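Local coordinates for endolysin (Clostridium phage phictp1, PDB 5A6S), which probably binds the bacterial cell wall, as the isolated and truncated cell-wall-binding domain of a phage lysin that targets clostridia, at residues E2-Y7 / R32-S37. The protein carries 1 engineered substitution. Residues are numbered along the deposited sequence; the frame is centred on the assembly and turned at random.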
# COMPACT_ATOMS: atom_id res chain seq x y z
N GLU B 2 0.10 -19.23 12.11
CA GLU B 2 1.51 -19.02 12.38
C GLU B 2 1.88 -17.53 12.41
O GLU B 2 2.73 -17.13 13.21
CB GLU B 2 2.34 -19.70 11.30
CG GLU B 2 3.84 -19.51 11.45
CD GLU B 2 4.46 -20.45 12.47
OE1 GLU B 2 3.69 -21.25 13.06
OE2 GLU B 2 5.70 -20.40 12.64
N ASN B 3 1.32 -16.74 11.48
CA ASN B 3 1.72 -15.32 11.37
C ASN B 3 0.52 -14.46 11.03
O ASN B 3 -0.35 -14.87 10.22
CB ASN B 3 2.77 -15.11 10.27
CG ASN B 3 4.10 -15.79 10.53
OD1 ASN B 3 4.86 -15.46 11.46
ND2 ASN B 3 4.46 -16.69 9.61
N LEU B 4 0.51 -13.25 11.58
CA LEU B 4 -0.48 -12.24 11.25
C LEU B 4 0.16 -10.85 11.37
O LEU B 4 0.98 -10.61 12.27
CB LEU B 4 -1.65 -12.35 12.24
CG LEU B 4 -2.83 -11.46 12.11
CD1 LEU B 4 -3.55 -11.63 10.79
CD2 LEU B 4 -3.81 -11.75 13.24
N VAL B 5 -0.21 -9.95 10.45
CA VAL B 5 0.26 -8.59 10.44
C VAL B 5 -0.89 -7.62 10.66
O VAL B 5 -1.85 -7.55 9.91
CB VAL B 5 1.00 -8.27 9.14
CG1 VAL B 5 1.69 -6.92 9.26
CG2 VAL B 5 2.02 -9.35 8.83
N VAL B 6 -0.72 -6.79 11.69
CA VAL B 6 -1.66 -5.74 12.10
C VAL B 6 -1.13 -4.36 11.69
O VAL B 6 0.08 -4.05 11.79
CB VAL B 6 -1.86 -5.70 13.65
CG1 VAL B 6 -3.08 -4.87 14.03
CG2 VAL B 6 -2.05 -7.08 14.21
N TYR B 7 -2.04 -3.56 11.20
CA TYR B 7 -1.78 -2.18 10.77
C TYR B 7 -2.93 -1.29 11.27
O TYR B 7 -4.05 -1.76 11.46
CB TYR B 7 -1.68 -2.11 9.25
CG TYR B 7 -2.93 -2.52 8.59
CD1 TYR B 7 -3.93 -1.61 8.33
CD2 TYR B 7 -3.18 -3.85 8.28
CE1 TYR B 7 -5.08 -2.01 7.72
CE2 TYR B 7 -4.33 -4.25 7.68
CZ TYR B 7 -5.28 -3.36 7.41
OH TYR B 7 -6.43 -3.77 6.85
N ARG B 32 -10.26 -3.77 14.22
CA ARG B 32 -11.13 -4.88 14.26
C ARG B 32 -10.94 -5.62 15.58
O ARG B 32 -9.83 -5.92 15.99
CB ARG B 32 -10.89 -5.85 13.07
CG ARG B 32 -11.33 -5.28 11.75
CD ARG B 32 -10.73 -6.12 10.58
NE ARG B 32 -10.87 -5.41 9.37
CZ ARG B 32 -10.08 -5.59 8.32
NH1 ARG B 32 -9.15 -6.53 8.32
NH2 ARG B 32 -10.24 -4.83 7.29
N LYS B 33 -12.06 -5.90 16.23
CA LYS B 33 -12.02 -6.56 17.55
C LYS B 33 -11.82 -8.08 17.32
O LYS B 33 -12.72 -8.79 16.91
CB LYS B 33 -13.30 -6.26 18.31
CG LYS B 33 -13.19 -6.57 19.80
CD LYS B 33 -14.58 -6.66 20.47
CE LYS B 33 -15.10 -8.11 20.58
NZ LYS B 33 -14.47 -8.83 21.72
N PHE B 34 -10.64 -8.57 17.63
CA PHE B 34 -10.21 -9.89 17.20
C PHE B 34 -9.49 -10.59 18.33
O PHE B 34 -8.76 -9.97 19.12
CB PHE B 34 -9.33 -9.70 15.97
CG PHE B 34 -8.70 -10.96 15.41
CD1 PHE B 34 -9.41 -11.79 14.59
CD2 PHE B 34 -7.41 -11.26 15.71
CE1 PHE B 34 -8.82 -12.96 14.10
CE2 PHE B 34 -6.80 -12.40 15.20
CZ PHE B 34 -7.52 -13.25 14.39
N ASP B 35 -9.61 -11.91 18.34
CA ASP B 35 -8.91 -12.80 19.29
C ASP B 35 -7.56 -13.25 18.75
O ASP B 35 -7.47 -14.12 17.90
CB ASP B 35 -9.82 -14.01 19.64
CG ASP B 35 -9.12 -15.08 20.46
OD1 ASP B 35 -8.03 -14.80 21.00
OD2 ASP B 35 -9.64 -16.24 20.49
N TYR B 36 -6.52 -12.65 19.28
CA TYR B 36 -5.16 -12.92 18.90
C TYR B 36 -4.47 -14.09 19.67
O TYR B 36 -3.30 -14.39 19.40
CB TYR B 36 -4.35 -11.64 19.10
CG TYR B 36 -4.66 -10.45 18.19
CD1 TYR B 36 -5.63 -9.49 18.53
CD2 TYR B 36 -3.94 -10.23 17.00
CE1 TYR B 36 -5.88 -8.40 17.74
CE2 TYR B 36 -4.19 -9.12 16.20
CZ TYR B 36 -5.15 -8.23 16.56
OH TYR B 36 -5.39 -7.14 15.79
N SER B 37 -5.17 -14.75 20.62
CA SER B 37 -4.53 -15.71 21.55
C SER B 37 -3.94 -16.96 20.88
O SER B 37 -3.08 -17.61 21.42
CB SER B 37 -5.55 -16.20 22.61
OG SER B 37 -6.67 -16.80 21.96
O HOH W 1 -7.00 -6.30 6.28
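Tyr36, Leu4 and Val6 form the centre of this apolar contact, in which the loop 32-37 packs over one side of the central strand 3-7. Leu4 sets a single methyl, CD2, against two rings: it lies 3.6 Å from Phe34 CE2 and 4.0 Å from Tyr36 CE2. The CA-CB bond of Leu4 is directed at the loop, and CG anti to the backbone N (chi1 -178°) carries CD2 up to the rings. Val6 and Tyr36 approach from opposite directions, the methyls oblique to the ring; Val6 CG2 comes to 3.6 Å from Tyr36 CE2, and CG1 and CG2 of Val6 both lie 3.7 Å from Tyr36 OH. The two rings brace each other within the loop: Phe34 CD2 lies over the centre of the Tyr36 ring, 3.6 Å above its plane, while Tyr36 CD2 meets the edge of Phe34. At the end of the strand the contact turns polar. One water joins Tyr7 OH, 2.7 Å from the water O in the plane of the phenol ring, to Arg32 NH1, from which it accepts a hydrogen bond. Arg32 NE and NH2 make salt bridges to an acidic side chain of another protein chain, so the water borders a subunit interface. Strand 3-7 lies between 27-29 and 41-45, with backbone bonds from Leu4 to Tyr43 and from Val5 to Ile28. Strand 3-7, helix 11-23 and strand 27-29 form a beta-alpha-beta unit; Val5 packs on that helix, and loop 32-37 on the opposite face of the strand, in a small alpha/beta domain with a parallel sheet.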